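Local coordinates for protein glutamine cyclotransferase (Zymomonas mobilis, PDB 3NOL) that catalyses, as a glutaminyl cyclase built as a beta-propeller, the conversion of N-terminal glutamine to pyroglutamate with release of ammonia, at residues Y50-F55 / W112-L117; T59-N62 / I67-V70; N187-N192 / T242-P247. All coordinates share one frame; numbering follows the deposited sequence. Where two conformers were deposited one is given.

In the fold
The three contacts sit at different places on one beta-propeller. Contacts 1 and 2 lie about 13 Å apart between centres and share strand 54-61. They touch, and Phe55 O and Val70 N probably form a hydrogen bond between them. Along the chain contact 2 is nested inside the loop closed by contact 1. Contact 3 follows later. Its centre is about 15 Å from contact 2 and about 23 Å from contact 1, which lies across the centre of the chain. Contact 2 is internal to one blade, contact 1 joins successive blades, and contact 3 probably joins two others whose strands form one sheet. Residues from several blades, including Phe48, Glu176 and Ile230, form the calcium site.

Contact 1: residues Y50-F55 / W112-L117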
loop_
_atom_site.group_PDB
_atom_site.type_symbol
_atom_site.label_atom_id
_atom_site.label_comp_id
_atom_site.label_asym_id
_atom_site.label_seq_id
_atom_site.Cartn_x
_atom_site.Cartn_y
_atom_site.Cartn_z
ATOM N N TYR A 50 -3.694 -4.452 -6.424
ATOM C CA TYR A 50 -4.064 -5.029 -7.697
ATOM C C TYR A 50 -5.316 -5.870 -7.488
ATOM O O TYR A 50 -5.434 -6.633 -6.522
ATOM C CB TYR A 50 -2.922 -5.913 -8.169
ATOM C CG TYR A 50 -3.265 -6.779 -9.374
ATOM C CD1 TYR A 50 -3.941 -7.994 -9.224
ATOM C CD2 TYR A 50 -2.868 -6.381 -10.644
ATOM C CE1 TYR A 50 -4.227 -8.799 -10.346
ATOM C CE2 TYR A 50 -3.125 -7.167 -11.759
ATOM C CZ TYR A 50 -3.804 -8.366 -11.602
ATOM O OH TYR A 50 -4.055 -9.116 -12.725
ATOM N N ARG A 51 -6.279 -5.722 -8.382
ATOM C CA ARG A 51 -7.477 -6.563 -8.322
ATOM C C ARG A 51 -8.082 -6.640 -9.697
ATOM O O ARG A 51 -8.124 -5.621 -10.422
ATOM C CB ARG A 51 -8.502 -6.025 -7.316
ATOM C CG ARG A 51 -9.721 -6.966 -7.128
ATOM C CD ARG A 51 -10.549 -6.630 -5.942
ATOM N NE ARG A 51 -11.718 -7.509 -5.705
ATOM C CZ ARG A 51 -12.841 -7.511 -6.432
ATOM N NH1 ARG A 51 -13.853 -8.299 -6.101
ATOM N NH2 ARG A 51 -12.961 -6.735 -7.501
ATOM N N ASN A 52 -8.536 -7.847 -10.056
ATOM C CA ASN A 52 -9.231 -8.096 -11.322
ATOM C C ASN A 52 -8.528 -7.485 -12.545
ATOM O O ASN A 52 -9.165 -6.884 -13.427
ATOM C CB ASN A 52 -10.718 -7.699 -11.236
ATOM C CG ASN A 52 -10.932 -6.241 -10.828
ATOM O OD1 ASN A 52 -10.887 -5.331 -11.650
ATOM N ND2 ASN A 52 -11.173 -6.026 -9.545
ATOM N N GLY A 53 -7.204 -7.641 -12.573
ATOM C CA GLY A 53 -6.398 -7.201 -13.707
ATOM C C GLY A 53 -6.012 -5.735 -13.730
ATOM O O GLY A 53 -5.257 -5.313 -14.618
ATOM N N TYR A 54 -6.492 -4.966 -12.749
ATOM C CA TYR A 54 -6.230 -3.527 -12.687
ATOM C C TYR A 54 -5.551 -3.087 -11.393
ATOM O O TYR A 54 -5.569 -3.819 -10.405
ATOM C CB TYR A 54 -7.537 -2.741 -12.912
ATOM C CG TYR A 54 -7.960 -2.806 -14.352
ATOM C CD1 TYR A 54 -7.688 -1.746 -15.230
ATOM C CD2 TYR A 54 -8.579 -3.961 -14.863
ATOM C CE1 TYR A 54 -8.053 -1.827 -16.572
ATOM C CE2 TYR A 54 -8.940 -4.047 -16.211
ATOM C CZ TYR A 54 -8.669 -2.981 -17.051
ATOM O OH TYR A 54 -9.017 -3.035 -18.384
ATOM N N PHE A 55 -4.953 -1.894 -11.414
ATOM C CA PHE A 55 -4.522 -1.251 -10.171
ATOM C C PHE A 55 -5.683 -0.449 -9.589
ATOM O O PHE A 55 -6.465 0.176 -10.343
ATOM C CB PHE A 55 -3.380 -0.255 -10.426
ATOM C CG PHE A 55 -2.079 -0.895 -10.837
ATOM C CD1 PHE A 55 -1.698 -2.146 -10.337
ATOM C CD2 PHE A 55 -1.195 -0.205 -11.660
ATOM C CE1 PHE A 55 -0.486 -2.726 -10.725
ATOM C CE2 PHE A 55 0.042 -0.769 -12.040
ATOM C CZ PHE A 55 0.389 -2.023 -11.578
ATOM N N TRP A 112 -16.705 1.315 0.034
ATOM C CA TRP A 112 -17.367 1.530 -1.265
ATOM C C TRP A 112 -17.645 0.209 -1.979
ATOM O O TRP A 112 -16.866 -0.769 -1.865
ATOM C CB TRP A 112 -16.506 2.444 -2.171
ATOM C CG TRP A 112 -16.066 3.782 -1.571
ATOM C CD1 TRP A 112 -16.751 4.981 -1.617
ATOM C CD2 TRP A 112 -14.805 4.069 -0.941
ATOM N NE1 TRP A 112 -16.002 5.979 -1.022
ATOM C CE2 TRP A 112 -14.813 5.447 -0.587
ATOM C CE3 TRP A 112 -13.679 3.291 -0.618
ATOM C CZ2 TRP A 112 -13.733 6.064 0.075
ATOM C CZ3 TRP A 112 -12.606 3.899 0.040
ATOM C CH2 TRP A 112 -12.636 5.286 0.368
ATOM N N ASN A 113 -18.763 0.166 -2.712
ATOM C CA ASN A 113 -18.982 -0.935 -3.650
ATOM C C ASN A 113 -17.960 -0.839 -4.774
ATOM O O ASN A 113 -17.740 0.234 -5.330
ATOM C CB ASN A 113 -20.398 -0.896 -4.234
ATOM C CG ASN A 113 -21.478 -1.288 -3.229
ATOM O OD1 ASN A 113 -22.658 -0.998 -3.447
ATOM N ND2 ASN A 113 -21.096 -1.938 -2.144
ATOM N N ILE A 114 -17.337 -1.957 -5.131
ATOM C CA ILE A 114 -16.288 -1.906 -6.149
ATOM C C ILE A 114 -16.800 -1.532 -7.558
ATOM O O ILE A 114 -16.076 -0.871 -8.315
ATOM C CB ILE A 114 -15.363 -3.174 -6.155
ATOM C CG1 ILE A 114 -14.039 -2.836 -6.859
ATOM C CG2 ILE A 114 -16.077 -4.349 -6.780
ATOM C CD1 ILE A 114 -12.832 -3.645 -6.391
ATOM N N ARG A 115 -18.031 -1.929 -7.903
ATOM C CA ARG A 115 -18.545 -1.708 -9.273
ATOM C C ARG A 115 -18.520 -0.227 -9.704
ATOM O O ARG A 115 -17.965 0.090 -10.757
ATOM C CB ARG A 115 -19.950 -2.304 -9.497
ATOM C CG ARG A 115 -20.405 -2.147 -10.951
ATOM C CD ARG A 115 -21.838 -2.585 -11.267
ATOM N NE ARG A 115 -22.068 -2.468 -12.713
ATOM C CZ ARG A 115 -23.267 -2.377 -13.295
ATOM N NH1 ARG A 115 -23.360 -2.280 -14.624
ATOM N NH2 ARG A 115 -24.376 -2.364 -12.548
ATOM N N ASN A 116 -19.127 0.653 -8.891
ATOM C CA ASN A 116 -19.220 2.082 -9.199
ATOM C C ASN A 116 -18.624 2.995 -8.116
ATOM O O ASN A 116 -18.775 4.226 -8.170
ATOM C CB ASN A 116 -20.664 2.485 -9.520
ATOM C CG ASN A 116 -21.133 1.948 -10.881
ATOM O OD1 ASN A 116 -20.498 2.185 -11.926
ATOM N ND2 ASN A 116 -22.247 1.222 -10.872
ATOM N N LEU A 117 -17.913 2.393 -7.152
ATOM C CA LEU A 117 -17.265 3.153 -6.065
ATOM C C LEU A 117 -18.246 4.024 -5.280
ATOM O O LEU A 117 -17.882 5.081 -4.748
ATOM C CB LEU A 117 -16.051 3.955 -6.570
ATOM C CG LEU A 117 -15.005 3.187 -7.386
ATOM C CD1 LEU A 117 -13.950 4.140 -7.982
ATOM C CD2 LEU A 117 -14.319 2.072 -6.571
#
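Ile114 CD1 packs against the outer part of the Arg51 side chain. It lies 3.3 Å from Arg51 NH2 and 3.8 Å from Arg51 CD. The methyl therefore meets both the aliphatic stem and the guanidinium, which it approaches obliquely. Ile114 CG2 adds a looser touch, 4.0 Å from Arg51 NH2. Arg51 gets there by stretching out. Its CG is anti to the backbone N (chi1 -174°), and the chain stays extended as far as NE. A turn at chi4 (-73°) then swings NH2 toward the isoleucine. On the other side, Ile114 puts CG1 anti to its own backbone N (chi1 -160°), which carries CD1 across the gap. The backbones stay well apart, with Arg51 CA and Ile114 CA 10.2 Å from each other. An alanine in place of Arg51 is likely to leave Ile114 CD1 without its main partner in this contact and open a gap between the hairpin and the loop. Ile114 also leans on Ile99 of strand 98-103, while Arg115 O accepts a hydrogen bond from Gln79 NE2 of strand 77-82. Arg51 to Tyr54 form a type I' turn, closed by Tyr54 N to Arg51 O at 2.9 Å. This is a beta hairpin with a two-residue loop, Asn52 and Gly53. Arg51, where strand 44-51 enters the turn, meets Ile114 just after strand 108-113: a surface contact between successive blades of the beta-propeller.

Contact 2: residues T59-N62 / I67-V70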
loop_
_atom_site.group_PDB
_atom_site.type_symbol
_atom_site.label_atom_id
_atom_site.label_comp_id
_atom_site.label_asym_id
_atom_site.label_seq_id
_atom_site.Cartn_x
_atom_site.Cartn_y
_atom_site.Cartn_z
ATOM N N THR A 59 -4.952 8.292 -4.068
ATOM C CA THR A 59 -3.983 9.353 -4.414
ATOM C C THR A 59 -4.353 10.701 -3.847
ATOM O O THR A 59 -5.530 11.092 -3.849
ATOM C CB THR A 59 -3.841 9.575 -5.956
ATOM O OG1 THR A 59 -5.107 9.918 -6.543
ATOM C CG2 THR A 59 -3.263 8.368 -6.636
ATOM N N GLY A 60 -3.339 11.419 -3.374
ATOM C CA GLY A 60 -3.479 12.832 -3.104
ATOM C C GLY A 60 -3.158 13.456 -4.452
ATOM O O GLY A 60 -2.277 12.963 -5.223
ATOM N N LEU A 61 -3.947 14.460 -4.801
ATOM C CA LEU A 61 -3.788 15.159 -6.068
ATOM C C LEU A 61 -3.974 16.606 -5.728
ATOM O O LEU A 61 -5.103 17.025 -5.412
ATOM C CB LEU A 61 -4.848 14.697 -7.094
ATOM C CG LEU A 61 -4.679 13.259 -7.606
ATOM C CD1 LEU A 61 -5.889 12.821 -8.448
ATOM C CD2 LEU A 61 -3.370 13.135 -8.403
ATOM N N ASN A 62 -2.870 17.352 -5.716
ATOM C CA ASN A 62 -2.923 18.821 -5.500
ATOM C C ASN A 62 -3.964 19.294 -4.443
ATOM O O ASN A 62 -4.875 20.118 -4.750
ATOM C CB ASN A 62 -3.154 19.525 -6.854
ATOM C CG ASN A 62 -2.942 21.036 -6.782
ATOM O OD1 ASN A 62 -2.308 21.527 -5.855
ATOM N ND2 ASN A 62 -3.450 21.768 -7.775
ATOM N N ILE A 67 -9.871 8.136 -5.304
ATOM C CA ILE A 67 -9.675 6.694 -5.464
ATOM C C ILE A 67 -9.848 6.443 -6.965
ATOM O O ILE A 67 -10.832 6.890 -7.551
ATOM C CB ILE A 67 -10.718 5.851 -4.645
ATOM C CG1 ILE A 67 -10.661 6.162 -3.126
ATOM C CG2 ILE A 67 -10.550 4.346 -4.954
ATOM C CD1 ILE A 67 -9.314 6.225 -2.521
ATOM N N ARG A 68 -8.879 5.774 -7.581
ATOM C CA ARG A 68 -8.952 5.520 -9.025
ATOM C C ARG A 68 -8.702 4.070 -9.396
ATOM O O ARG A 68 -7.897 3.393 -8.751
ATOM C CB ARG A 68 -7.980 6.406 -9.802
ATOM C CG ARG A 68 -6.544 6.355 -9.300
ATOM C CD ARG A 68 -5.521 7.088 -10.201
ATOM N NE ARG A 68 -5.958 8.440 -10.563
ATOM C CZ ARG A 68 -5.158 9.443 -10.931
ATOM N NH1 ARG A 68 -3.809 9.305 -10.986
ATOM N NH2 ARG A 68 -5.728 10.602 -11.258
ATOM N N LYS A 69 -9.395 3.621 -10.445
ATOM C CA LYS A 69 -9.091 2.356 -11.114
ATOM C C LYS A 69 -8.199 2.675 -12.312
ATOM O O LYS A 69 -8.565 3.506 -13.142
ATOM C CB LYS A 69 -10.383 1.703 -11.611
ATOM C CG LYS A 69 -10.157 0.376 -12.268
ATOM C CD LYS A 69 -11.507 -0.247 -12.710
ATOM C CE LYS A 69 -11.309 -1.584 -13.431
ATOM N NZ LYS A 69 -12.617 -2.176 -13.897
ATOM N N VAL A 70 -7.053 2.002 -12.401
ATOM C CA VAL A 70 -5.998 2.371 -13.344
ATOM C C VAL A 70 -5.561 1.178 -14.219
ATOM O O VAL A 70 -5.276 0.074 -13.708
ATOM C CB VAL A 70 -4.765 2.956 -12.565
ATOM C CG1 VAL A 70 -3.626 3.264 -13.498
ATOM C CG2 VAL A 70 -5.132 4.176 -11.795
#
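Arg68 NH2 packs against Leu61 CD1, 3.6 Å away, and is held by a hydrogen bond to Gln80 OE1, while Arg68 NH1 makes a salt bridge with Asp40. Leu61 and Arg68 belong to the beta hairpin of strands 54-61 and 64-70, the middle pair of a four-stranded antiparallel propeller blade. Gln80 and Asp40 probably fix the rotation of the guanidinium, while the leucine methyl supplies a nonpolar neighbour. The methyl comes at the group obliquely, and Leu61 and Arg68 run at a slant to each other. Arg68 CG stands between the backbone N and the carbonyl carbon (chi1 52°), and the chain bends once, at chi3 (49°). It thus reaches across toward strand 54-61, where NH2 meets Leu61 CD1. Leu61 also rests on Gln80 and Ser66. Thr59 and Ile67 are the nearest backbone neighbours across these segments, with CA atoms 6.4 Å apart. The bond from Ile67 CA to CB points away from segment 59-62, although the end of the side chain comes nearer. Thr59 was modelled in two conformers, so its hydroxyl position is less certain. In one of them OG1 is buried without a hydrogen-bond partner and sits over one face of the Arg68 guanidinium, with Thr59 OG1 4.4 Å from Arg68 NE.

Contact 3: residues N187-N192 / T242-P247; sequences NVWQTN and TGKLWP
Two type II turns, Val188 to Thr191 and Gly243 to Trp246, meet through side chains and waters, since the nearest CA atoms, Asn192 CA and Gly243 CA, are 9.6 Å apart. Trp189 and Lys244 cross at about a right angle, with Trp189 NE1 4.1 Å from Lys244 NZ. One water joins them. It accepts from Trp189 NE1 at 3.0 Å, in the plane of the indole at its edge, and from Lys244 NZ at 2.9 Å. The lysine chain is extended beyond CG, which brings NZ to that water. Lys244 NZ also makes a salt bridge with Glu46 and a hydrogen bond with a glycerol, probably from the crystallisation liquor. Gln190 NE2 lies over the centre of one Trp189 face, 3.1 Å above the plane. A second water accepts from Asn187 ND2 and donates to Thr242 O. Asn187 OD1 is taken by Gly229 N, so both ends of the amide are engaged. Trp246 lays one face over Gly243 CA, which is 3.4 Å above the ring plane. Asn192 OD1 lies near the ring plane at its edge, 4.5 Å from Trp246 CZ2. Asn211 binds Asn192 ND2, and Asp225 O binds Trp246 NE1. No direct hydrogen bond links the two segments. The contact thus depends largely on water, and the glycerol beside Lys244 is consistent with a small polar pocket, probably between two propeller blades.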
loop_
_atom_site.group_PDB
_atom_site.type_symbol
_atom_site.label_atom_id
_atom_site.label_comp_id
_atom_site.label_asym_id
_atom_site.label_seq_id
_atom_site.Cartn_x
_atom_site.Cartn_y
_atom_site.Cartn_z
ATOM N N ASN A 187 5.919 -0.810 3.307
ATOM C CA ASN A 187 6.846 0.305 3.146
ATOM C C ASN A 187 7.219 0.824 4.534
ATOM O O ASN A 187 6.389 0.823 5.443
ATOM C CB ASN A 187 6.226 1.446 2.330
ATOM C CG ASN A 187 6.065 1.092 0.865
ATOM O OD1 ASN A 187 4.966 0.780 0.422
ATOM N ND2 ASN A 187 7.160 1.143 0.107
ATOM N N VAL A 188 8.473 1.255 4.674
ATOM C CA VAL A 188 8.911 1.979 5.844
ATOM C C VAL A 188 9.166 3.418 5.380
ATOM O O VAL A 188 10.092 3.696 4.598
ATOM C CB VAL A 188 10.173 1.366 6.458
ATOM C CG1 VAL A 188 10.570 2.163 7.714
ATOM C CG2 VAL A 188 9.968 -0.146 6.729
ATOM N N TRP A 189 8.280 4.299 5.835
ATOM C CA TRP A 189 8.238 5.678 5.381
ATOM C C TRP A 189 9.583 6.341 5.588
ATOM O O TRP A 189 10.227 6.152 6.631
ATOM C CB TRP A 189 7.149 6.450 6.127
ATOM C CG TRP A 189 6.703 7.739 5.481
ATOM C CD1 TRP A 189 6.465 7.972 4.135
ATOM C CD2 TRP A 189 6.385 8.961 6.158
ATOM N NE1 TRP A 189 6.049 9.274 3.952
ATOM C CE2 TRP A 189 5.957 9.891 5.176
ATOM C CE3 TRP A 189 6.390 9.351 7.507
ATOM C CZ2 TRP A 189 5.577 11.213 5.506
ATOM C CZ3 TRP A 189 6.014 10.665 7.835
ATOM C CH2 TRP A 189 5.617 11.573 6.842
ATOM N N GLN A 190 10.010 7.076 4.562
ATOM C CA GLN A 190 11.294 7.809 4.570
ATOM C C GLN A 190 12.477 6.913 4.189
ATOM O O GLN A 190 13.629 7.364 4.197
ATOM C CB GLN A 190 11.595 8.484 5.924
ATOM C CG GLN A 190 10.586 9.525 6.370
ATOM C CD GLN A 190 10.284 10.530 5.277
ATOM O OE1 GLN A 190 11.170 11.261 4.817
ATOM N NE2 GLN A 190 9.023 10.571 4.853
ATOM N N THR A 191 12.208 5.646 3.888
ATOM C CA THR A 191 13.258 4.758 3.380
ATOM C C THR A 191 12.897 4.208 2.008
ATOM O O THR A 191 11.744 4.315 1.566
ATOM C CB THR A 191 13.539 3.565 4.338
ATOM O OG1 THR A 191 12.619 2.494 4.069
ATOM C CG2 THR A 191 13.477 3.991 5.823
ATOM N N ASN A 192 13.895 3.613 1.353
ATOM C CA ASN A 192 13.726 2.876 0.101
ATOM C C ASN A 192 13.647 1.373 0.325
ATOM O O ASN A 192 14.020 0.567 -0.545
ATOM C CB ASN A 192 14.863 3.232 -0.859
ATOM C CG ASN A 192 14.751 4.640 -1.332
ATOM O OD1 ASN A 192 13.710 5.046 -1.843
ATOM N ND2 ASN A 192 15.802 5.417 -1.125
ATOM N N THR A 242 5.668 1.224 -6.332
ATOM C CA THR A 242 5.755 2.596 -6.823
ATOM C C THR A 242 6.039 3.580 -5.663
ATOM O O THR A 242 6.440 3.180 -4.555
ATOM C CB THR A 242 4.485 2.981 -7.688
ATOM O OG1 THR A 242 4.713 4.210 -8.418
ATOM C CG2 THR A 242 3.244 3.102 -6.805
ATOM N N GLY A 243 5.874 4.869 -5.945
ATOM C CA GLY A 243 6.071 5.881 -4.924
ATOM C C GLY A 243 5.344 7.172 -5.268
ATOM O O GLY A 243 4.777 7.349 -6.392
ATOM N N LYS A 244 5.344 8.077 -4.291
ATOM C CA LYS A 244 4.606 9.332 -4.455
ATOM C C LYS A 244 5.285 10.196 -5.504
ATOM O O LYS A 244 6.466 10.537 -5.347
ATOM C CB LYS A 244 4.491 10.059 -3.123
ATOM C CG LYS A 244 3.856 9.188 -2.000
ATOM C CD LYS A 244 3.456 10.086 -0.811
ATOM C CE LYS A 244 3.141 9.307 0.485
ATOM N NZ LYS A 244 2.814 10.218 1.648
ATOM N N LEU A 245 4.521 10.536 -6.544
ATOM C CA LEU A 245 4.971 11.337 -7.720
ATOM C C LEU A 245 5.930 10.564 -8.636
ATOM O O LEU A 245 6.487 11.124 -9.586
ATOM C CB LEU A 245 5.588 12.675 -7.291
ATOM C CG LEU A 245 4.845 13.513 -6.237
ATOM C CD1 LEU A 245 5.626 14.799 -5.917
ATOM C CD2 LEU A 245 3.433 13.842 -6.715
ATOM N N TRP A 246 6.110 9.271 -8.356
ATOM C CA TRP A 246 7.039 8.466 -9.132
ATOM C C TRP A 246 6.517 8.313 -10.569
ATOM O O TRP A 246 5.307 8.151 -10.780
ATOM C CB TRP A 246 7.244 7.103 -8.468
ATOM C CG TRP A 246 8.172 7.164 -7.307
ATOM C CD1 TRP A 246 8.349 8.208 -6.417
ATOM C CD2 TRP A 246 9.099 6.155 -6.929
ATOM N NE1 TRP A 246 9.323 7.880 -5.497
ATOM C CE2 TRP A 246 9.808 6.632 -5.794
ATOM C CE3 TRP A 246 9.416 4.893 -7.442
ATOM C CZ2 TRP A 246 10.809 5.877 -5.164
ATOM C CZ3 TRP A 246 10.413 4.151 -6.815
ATOM C CH2 TRP A 246 11.095 4.644 -5.691
ATOM N N PRO A 247 7.419 8.396 -11.566
ATOM C CA PRO A 247 6.994 8.299 -12.980
ATOM C C PRO A 247 6.705 6.881 -13.470
ATOM O O PRO A 247 6.268 6.710 -14.617
ATOM C CB PRO A 247 8.208 8.858 -13.745
ATOM C CG PRO A 247 9.392 8.471 -12.852
ATOM C CD PRO A 247 8.876 8.645 -11.438
HETATM O O HOH W 1 6.810 0.835 -2.750
HETATM O O HOH W 2 5.531 11.294 1.865
#